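Local coordinates for probable glutamine-binding lipoprotein GlnH (GLNBP) (Mycobacterium tuberculosis, PDB 6H20), which binds amino acids such as aspartate, glutamate and asparagine as a solute-binding lipoprotein, and probably helps regulate a protein kinase that controls glutamate metabolism, at residues I100-A103 against A104-V107; V188-W191 against A192-L195; C165-R168 against G169-S172; E127-L131 against V132-T136. All coordinates share one frame; numbering follows the deposited sequence.

Overall arrangement
Four local contacts surround one bound asparagine in this family 3 solute-binding protein. Along the chain they come in the order contact 1, contact 4, contact 3, contact 2. Contacts 2 and 3 are neighbours, with centres about 9 Å apart, and are joined by the Cys-165 to Cys-194 disulfide and by the parallel strands 163-167 and 184-188. Contact 1, after strand 96-100, lies about 12 Å from contact 3 and 14 Å from contact 4, centre to centre. Contacts 2 and 4 are about 25 Å apart between centres, on opposite sides of the chain's centre. Residues of all four contacts converge on the ligand, consistent with the two-lobed fold of this family.

Contact 1 (I100-A103 against A104-V107); sequences ILSA and AERV. With ASN (asparagine), chain B.
Ala-103 lies against one face of the Arg-106 guanidinium, its CB 3.6 Å above the plane and offset toward the rim, while the ligand asparagine occupies the edge. The setting is a tight turn between strand 96-100 and helix 106-111 of the solute-binding protein fold. At that edge, Arg-106 NH1 donates to ligand OD1 at 2.8 Å and NH2 to ligand O at 3.0 Å, so one guanidinium reads both the side-chain amide and the carboxylate. The arginine chain bends at chi3 (-70°), which brings NE back over its own turn to donate to Ala-103 O at 3.0 Å, on a lone pair of the carbonyl, though that oxygen is tilted from the guanidinium plane. Together these bonds fix the rotation of the group. Its NH2 lies close to NH2 of Arg-128, which grips the same ligand carboxylate, and NH1 also reaches Lys-120 O.

Glu-105 N donates to Ser-102 O at 3.0 Å, and the Glu-105 carboxylate folds back to the Ser-102 N-H. A water bridges Ile-100 O and Glu-105 OE1. That same OE1 receives Ser-102 N at 2.9 Å in a nearly straight bond (171°), on its anti side but 32° out of the carboxylate plane.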
# COMPACT_ATOMS: atom_id res chain seq x y z
N ILE A 100 -4.72 -7.65 11.73
CA ILE A 100 -5.45 -6.57 11.08
C ILE A 100 -4.94 -5.23 11.61
O ILE A 100 -5.00 -4.97 12.82
CB ILE A 100 -6.96 -6.71 11.28
CG1 ILE A 100 -7.43 -8.09 10.81
CG2 ILE A 100 -7.71 -5.58 10.58
CD1 ILE A 100 -7.22 -8.38 9.36
N LEU A 101 -4.44 -4.39 10.71
CA LEU A 101 -3.80 -3.12 11.05
C LEU A 101 -4.34 -2.05 10.12
O LEU A 101 -4.53 -2.30 8.93
CB LEU A 101 -2.28 -3.20 10.78
CG LEU A 101 -1.38 -4.18 11.53
CD1 LEU A 101 -0.00 -4.15 10.93
CD2 LEU A 101 -1.33 -3.83 13.01
N SER A 102 -4.56 -0.84 10.65
CA SER A 102 -4.86 0.28 9.77
C SER A 102 -3.58 0.87 9.19
O SER A 102 -2.46 0.52 9.60
CB SER A 102 -5.61 1.37 10.53
OG SER A 102 -4.76 1.99 11.47
N ALA A 103 -3.75 1.76 8.21
CA ALA A 103 -2.61 2.43 7.59
C ALA A 103 -1.76 3.15 8.63
O ALA A 103 -0.52 3.15 8.57
CB ALA A 103 -3.10 3.43 6.54
N ALA A 104 -2.42 3.75 9.63
CA ALA A 104 -1.72 4.50 10.66
C ALA A 104 -0.98 3.61 11.64
O ALA A 104 -0.23 4.14 12.46
CB ALA A 104 -2.73 5.37 11.41
N GLU A 105 -1.18 2.29 11.59
CA GLU A 105 -0.54 1.35 12.52
C GLU A 105 0.55 0.50 11.89
O GLU A 105 1.13 -0.34 12.58
CB GLU A 105 -1.59 0.42 13.14
CG GLU A 105 -2.63 1.13 14.00
CD GLU A 105 -3.86 0.28 14.30
OE1 GLU A 105 -4.21 -0.64 13.53
OE2 GLU A 105 -4.52 0.54 15.34
N ARG A 106 0.84 0.67 10.60
CA ARG A 106 1.82 -0.20 9.95
C ARG A 106 3.21 -0.05 10.55
O ARG A 106 3.89 -1.04 10.79
CB ARG A 106 1.88 0.11 8.45
CG ARG A 106 0.61 -0.27 7.71
CD ARG A 106 0.66 0.21 6.24
NE ARG A 106 0.58 1.67 6.16
CZ ARG A 106 0.41 2.34 5.02
NH1 ARG A 106 0.33 1.68 3.87
NH2 ARG A 106 0.32 3.67 5.03
N VAL A 107 3.64 1.19 10.81
CA VAL A 107 4.99 1.39 11.35
C VAL A 107 5.07 0.87 12.78
O VAL A 107 6.04 0.18 13.15
CB VAL A 107 5.41 2.87 11.25
CG1 VAL A 107 6.60 3.16 12.17
CG2 VAL A 107 5.74 3.22 9.81
N ASN B . 0.48 3.88 -0.36
CA ASN B . 0.01 4.97 0.50
C ASN B . 0.78 4.93 1.81
O ASN B . 0.40 5.61 2.78
CB ASN B . -1.49 4.86 0.75
CG ASN B . -1.86 3.66 1.59
OD1 ASN B . -1.09 2.72 1.75
ND2 ASN B . -3.04 3.70 2.16
OXT ASN B . 1.80 4.21 1.89
O HOH W 1 -4.49 -2.96 15.12

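Contact 2 (V188-W191 against A192-L195). With ASN (asparagine), chain B.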
# COMPACT_ATOMS: atom_id res chain seq x y z
N VAL A 188 -10.33 9.43 7.44
CA VAL A 188 -11.02 8.21 7.85
C VAL A 188 -9.99 7.16 8.23
O VAL A 188 -8.79 7.34 8.07
CB VAL A 188 -11.95 7.67 6.74
CG1 VAL A 188 -13.09 8.66 6.45
CG2 VAL A 188 -11.13 7.36 5.49
N VAL A 189 -10.48 6.02 8.73
CA VAL A 189 -9.58 4.92 9.09
C VAL A 189 -9.03 4.22 7.86
O VAL A 189 -7.82 3.95 7.77
CB VAL A 189 -10.29 3.92 10.03
CG1 VAL A 189 -9.36 2.73 10.30
CG2 VAL A 189 -10.68 4.60 11.31
N ASN A 190 -9.89 3.88 6.90
CA ASN A 190 -9.43 3.12 5.75
C ASN A 190 -10.13 3.60 4.48
O ASN A 190 -11.11 4.35 4.52
CB ASN A 190 -9.53 1.60 5.97
CG ASN A 190 -10.95 1.13 6.13
OD1 ASN A 190 -11.80 1.38 5.28
ND2 ASN A 190 -11.23 0.45 7.24
N TRP A 191 -9.59 3.16 3.34
CA TRP A 191 -10.05 3.68 2.06
C TRP A 191 -11.48 3.27 1.74
O TRP A 191 -12.19 4.00 1.04
CB TRP A 191 -9.09 3.29 0.94
CG TRP A 191 -7.79 3.99 1.13
CD1 TRP A 191 -6.60 3.42 1.51
CD2 TRP A 191 -7.54 5.40 1.01
NE1 TRP A 191 -5.64 4.39 1.61
CE2 TRP A 191 -6.18 5.61 1.31
CE3 TRP A 191 -8.33 6.50 0.66
CZ2 TRP A 191 -5.60 6.87 1.30
CZ3 TRP A 191 -7.76 7.76 0.65
CH2 TRP A 191 -6.39 7.94 0.96
N ALA A 192 -11.93 2.11 2.24
CA ALA A 192 -13.32 1.73 2.03
C ALA A 192 -14.26 2.75 2.65
O ALA A 192 -15.37 2.96 2.14
CB ALA A 192 -13.56 0.34 2.61
N ASP A 193 -13.83 3.40 3.74
CA ASP A 193 -14.65 4.42 4.39
C ASP A 193 -14.81 5.64 3.49
O ASP A 193 -15.86 6.29 3.50
CB ASP A 193 -14.04 4.82 5.73
CG ASP A 193 -13.91 3.65 6.68
OD1 ASP A 193 -14.74 2.72 6.61
OD2 ASP A 193 -12.97 3.66 7.51
N CYS A 194 -13.77 5.98 2.72
CA CYS A 194 -13.88 7.09 1.77
C CYS A 194 -14.91 6.77 0.70
O CYS A 194 -15.66 7.65 0.27
CB CYS A 194 -12.53 7.37 1.10
SG CYS A 194 -11.33 8.22 2.12
N LEU A 195 -14.95 5.51 0.27
CA LEU A 195 -15.94 5.14 -0.74
C LEU A 195 -17.35 5.30 -0.20
O LEU A 195 -18.22 5.86 -0.87
CB LEU A 195 -15.69 3.71 -1.22
CG LEU A 195 -16.77 3.21 -2.18
CD1 LEU A 195 -16.82 4.10 -3.42
CD2 LEU A 195 -16.54 1.76 -2.55
N ASN B . 0.48 3.88 -0.36
CA ASN B . 0.01 4.97 0.50
C ASN B . 0.78 4.93 1.81
O ASN B . 0.40 5.61 2.78
CB ASN B . -1.49 4.86 0.75
CG ASN B . -1.86 3.66 1.59
OD1 ASN B . -1.09 2.72 1.75
ND2 ASN B . -3.04 3.70 2.16
OXT ASN B . 1.80 4.21 1.89
O HOH W 2 -13.36 6.17 9.35
O HOH W 3 -14.08 0.32 7.45
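Trp-191 holds its indole between the ligand asparagine and Cys-194. The ligand lies at the ring edge, where its ND2 sits in the indole plane 2.7 Å from Trp-191 NE1; as modelled this is a close approach of two nitrogens, not to be read as a hydrogen bond. Beyond CE3, the Cys-194 sulfur approaches the six-membered ring obliquely, SG being 3.8 Å from Trp-191 CE3, in a sulfur-aromatic contact. The same sulfur packs on Val-188, with SG to CG2 at 3.5 Å, and is tied by a disulfide to Cys-165. A chi1 of -67° puts Trp-191 CG beside its own backbone N and swings the indole toward the ligand; the ring is further packed by Val-166 and Ala-167 of strand 163-167 and by Val-206, Thr-208 and Ile-212.

Trp-191 sits in the first turn of helix 191-199, which is capped by Asn-190 and Asp-193 in a capping box. Asn-190 is the N-cap: its OD1 accepts from Asp-193 N at 3.3 Å, with the donor tilted 26° from the amide carbonyl plane. In return Asn-190 N donates to Asp-193 OD2 at 3.1 Å, meeting the carboxylate from above its plane. The two side chains cross at about a right angle, and Asp-193 N also donates to Asn-190 O. The Val-188 and Asp-193 side chains lie alongside one another, running in opposite senses, CB to CB at 3.7 Å.

Two waters extend the cap: one joins Val-189 N to Asp-193 OD2, and the other accepts from Asn-190 ND2 and donates to Asp-193 OD1 at 2.6 Å. Within the helix, Leu-195 N donates to Trp-191 O, the regular bond of its first turn.

Contact 3 (C165-R168 against G169-S172); sequences CVAR and GTTS. With ASN (asparagine), chain B.
Thr-170 turns its hydroxyl back to Ala-167, OG1 donating to the carbonyl O at 2.8 Å, so that a side-chain hydroxyl bridges the ends of the type II beta turn that runs from Ala-167 to Thr-170. This turn links strand 163-167 to helix 171-176 in a beta-alpha-beta unit, and Thr-170 is the helix N-cap. Its chi1 of 62° sets OG1 between the backbone N and the carbonyl carbon, from where the one oxygen serves both ends of the junction: it gives its proton to Ala-167 O and also caps Leu-173 N. The same torsion puts CG2 beside the backbone N, against Ala-167, where it lies 3.9 Å from Ala-167 CB and 3.4 Å from ligand ND2. Gly-169 takes the third position of the turn with positive phi (84°).

Arg-168 leaves the turn on its outer side. Its chain bends at chi3, and its guanidinium finds partners beyond the turn, with NH1 bonding to Ser-187 OG and NH2 to Gly-6 O. Two further hydroxyls have partners elsewhere. Thr-171 OG1 bonds to Gln-233 OE1. Ser-172 holds OG beside its own backbone N (chi1 -46°), which brings it to Thr-208 OG1 and to 3.8 Å from ligand CB. Under the first helical turn, Val-166 points its CG1 at the Ser-172 backbone, with CG1 to C at 4.2 Å.

The N-terminal end of the helix faces the ligand carboxylate, an arrangement likely to stabilise its negative charge. There Thr-171 N donates to ligand O at 2.9 Å.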
# COMPACT_ATOMS: atom_id res chain seq x y z
N CYS A 165 -11.38 13.18 0.73
CA CYS A 165 -11.19 12.14 1.73
C CYS A 165 -9.83 11.47 1.59
O CYS A 165 -9.41 11.12 0.48
CB CYS A 165 -12.29 11.09 1.58
SG CYS A 165 -12.34 9.84 2.91
N VAL A 166 -9.18 11.25 2.74
CA VAL A 166 -7.92 10.50 2.82
C VAL A 166 -7.95 9.66 4.09
O VAL A 166 -8.55 10.04 5.10
CB VAL A 166 -6.66 11.40 2.84
CG1 VAL A 166 -6.45 12.03 1.47
CG2 VAL A 166 -6.78 12.43 3.94
N ALA A 167 -7.28 8.52 4.04
CA ALA A 167 -7.12 7.73 5.26
C ALA A 167 -5.99 8.30 6.11
O ALA A 167 -4.97 8.77 5.59
CB ALA A 167 -6.82 6.27 4.93
N ARG A 168 -6.18 8.26 7.42
CA ARG A 168 -5.15 8.75 8.32
C ARG A 168 -3.91 7.86 8.22
O ARG A 168 -4.01 6.66 7.95
CB ARG A 168 -5.69 8.82 9.75
CG ARG A 168 -6.64 10.00 9.96
CD ARG A 168 -7.06 10.18 11.41
NE ARG A 168 -7.95 9.12 11.89
CZ ARG A 168 -9.25 9.05 11.62
NH1 ARG A 168 -9.84 9.97 10.86
NH2 ARG A 168 -9.97 8.05 12.12
N GLY A 169 -2.74 8.47 8.39
CA GLY A 169 -1.52 7.68 8.41
C GLY A 169 -0.95 7.38 7.05
O GLY A 169 -0.12 6.47 6.91
N THR A 170 -1.36 8.11 6.02
CA THR A 170 -0.96 7.78 4.66
C THR A 170 -0.13 8.90 4.04
O THR A 170 -0.22 10.07 4.43
CB THR A 170 -2.18 7.52 3.76
OG1 THR A 170 -2.98 8.71 3.68
CG2 THR A 170 -3.00 6.35 4.29
N THR A 171 0.66 8.52 3.03
CA THR A 171 1.35 9.52 2.24
C THR A 171 0.35 10.38 1.48
O THR A 171 0.65 11.54 1.16
CB THR A 171 2.25 8.84 1.20
OG1 THR A 171 1.44 7.97 0.40
CG2 THR A 171 3.41 8.05 1.87
N SER A 172 -0.85 9.83 1.24
CA SER A 172 -1.87 10.54 0.48
C SER A 172 -2.28 11.81 1.20
O SER A 172 -2.45 12.87 0.57
CB SER A 172 -3.08 9.63 0.30
OG SER A 172 -2.68 8.34 -0.10
N ASN B . 0.48 3.88 -0.36
CA ASN B . 0.01 4.97 0.50
C ASN B . 0.78 4.93 1.81
O ASN B . 0.40 5.61 2.78
CB ASN B . -1.49 4.86 0.75
CG ASN B . -1.86 3.66 1.59
OD1 ASN B . -1.09 2.72 1.75
ND2 ASN B . -3.04 3.70 2.16
OXT ASN B . 1.80 4.21 1.89

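Contact 4 (E127-L131 against V132-T136); sequences ERRKL and VNFST. With ASN (asparagine), chain B.
Arg-128 leaves helix 126-129 with its CB against the edge of the Phe-134 ring, in the ring plane and 3.8 Å from CZ. The chain then runs extended from CG to NE, and CD still brushes the ring, 4.2 Å from Phe-134 CZ. At the tip both terminal nitrogens meet the carboxylate of the bound asparagine, NH1 donating to ligand OXT at 2.8 Å and NH2 to ligand O at 3.0 Å, each at 170°. This end-on, two-bond grip on the main-chain carboxylate is characteristic of amino-acid-binding proteins of the family; NH1 also reaches Ser-123 O.

Arg-129 takes the other stretch of the ring edge, with CG 3.7 Å from Phe-134 CD2. That CD2 lies over the centre of one guanidinium face, 4.2 Å above it, the planes 79° apart. Guanidinium and Asn-133 amide stand at right angles, and NH1 meets OD1 from above the amide plane at 3.0 Å; OD1 also accepts from Phe-134 N. Arg-129 NE bonds to Pro-27 O.

Val-132 N donates to Arg-128 O, closing the turn into the strand. Strand 132-134 pairs antiparallel with strand 232-240, while Val-132 packs on helix 106-111 and Asn-133 on helix 244-259.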
# COMPACT_ATOMS: atom_id res chain seq x y z
N GLU A 127 11.25 9.18 5.32
CA GLU A 127 10.81 9.31 6.70
C GLU A 127 10.48 7.95 7.30
O GLU A 127 10.84 7.67 8.45
CB GLU A 127 9.60 10.24 6.79
CG GLU A 127 9.96 11.72 6.79
CD GLU A 127 10.99 12.07 7.84
OE1 GLU A 127 12.12 12.46 7.47
OE2 GLU A 127 10.69 11.96 9.05
N ARG A 128 9.82 7.07 6.54
CA ARG A 128 9.51 5.75 7.08
C ARG A 128 10.76 4.91 7.25
O ARG A 128 10.84 4.09 8.17
CB ARG A 128 8.49 5.03 6.19
CG ARG A 128 7.10 5.62 6.31
CD ARG A 128 6.18 5.07 5.24
NE ARG A 128 4.85 5.66 5.38
CZ ARG A 128 3.82 5.38 4.58
NH1 ARG A 128 3.98 4.51 3.59
NH2 ARG A 128 2.64 5.95 4.78
N ARG A 129 11.76 5.12 6.39
CA ARG A 129 13.00 4.35 6.50
C ARG A 129 13.81 4.70 7.75
O ARG A 129 14.71 3.94 8.12
CB ARG A 129 13.83 4.54 5.24
CG ARG A 129 13.52 3.49 4.20
CD ARG A 129 14.67 3.31 3.23
NE ARG A 129 14.54 2.12 2.39
CZ ARG A 129 14.84 0.88 2.77
NH1 ARG A 129 15.26 0.65 4.01
NH2 ARG A 129 14.71 -0.13 1.92
N LYS A 130 13.52 5.83 8.39
CA LYS A 130 14.13 6.12 9.69
C LYS A 130 13.61 5.19 10.77
O LYS A 130 14.25 5.04 11.82
CB LYS A 130 13.82 7.56 10.11
CG LYS A 130 14.46 8.64 9.24
CD LYS A 130 14.00 10.02 9.68
CE LYS A 130 14.57 11.10 8.77
NZ LYS A 130 15.33 12.13 9.51
N LEU A 131 12.45 4.57 10.55
CA LEU A 131 11.75 3.79 11.56
C LEU A 131 11.61 2.31 11.24
O LEU A 131 11.56 1.50 12.17
CB LEU A 131 10.34 4.37 11.78
CG LEU A 131 10.29 5.86 12.10
CD1 LEU A 131 8.85 6.34 12.14
CD2 LEU A 131 11.00 6.13 13.43
N VAL A 132 11.50 1.93 9.96
CA VAL A 132 11.35 0.53 9.57
C VAL A 132 12.22 0.26 8.35
O VAL A 132 12.70 1.18 7.68
CB VAL A 132 9.88 0.17 9.25
CG1 VAL A 132 8.98 0.46 10.45
CG2 VAL A 132 9.39 0.94 8.02
N ASN A 133 12.40 -1.02 8.05
CA ASN A 133 13.07 -1.42 6.82
C ASN A 133 12.04 -1.77 5.74
O ASN A 133 10.85 -1.95 6.01
CB ASN A 133 14.00 -2.60 7.08
CG ASN A 133 15.35 -2.38 6.47
OD1 ASN A 133 15.43 -2.03 5.29
ND2 ASN A 133 16.40 -2.52 7.26
N PHE A 134 12.52 -1.89 4.51
CA PHE A 134 11.66 -2.25 3.39
C PHE A 134 12.41 -3.16 2.43
O PHE A 134 13.63 -3.04 2.25
CB PHE A 134 11.23 -1.03 2.55
CG PHE A 134 10.28 -0.10 3.25
CD1 PHE A 134 8.91 -0.38 3.30
CD2 PHE A 134 10.74 1.07 3.83
CE1 PHE A 134 8.02 0.49 3.93
CE2 PHE A 134 9.86 1.94 4.47
CZ PHE A 134 8.50 1.66 4.51
N SER A 135 11.66 -4.05 1.80
CA SER A 135 12.11 -4.78 0.63
C SER A 135 12.28 -3.83 -0.56
O SER A 135 11.95 -2.64 -0.49
CB SER A 135 11.06 -5.82 0.21
OG SER A 135 9.90 -5.18 -0.31
N THR A 136 12.79 -4.38 -1.66
CA THR A 136 12.73 -3.69 -2.93
C THR A 136 11.27 -3.48 -3.35
O THR A 136 10.33 -4.03 -2.78
CB THR A 136 13.45 -4.50 -4.01
OG1 THR A 136 12.89 -5.82 -4.09
CG2 THR A 136 14.95 -4.58 -3.72
N ASN B . 0.48 3.88 -0.36
CA ASN B . 0.01 4.97 0.50
C ASN B . 0.78 4.93 1.81
O ASN B . 0.40 5.61 2.78
CB ASN B . -1.49 4.86 0.75
CG ASN B . -1.86 3.66 1.59
OD1 ASN B . -1.09 2.72 1.75
ND2 ASN B . -3.04 3.70 2.16
OXT ASN B . 1.80 4.21 1.89
O HOH W 4 13.40 -0.25 -0.62
O HOH W 5 16.96 -1.95 3.06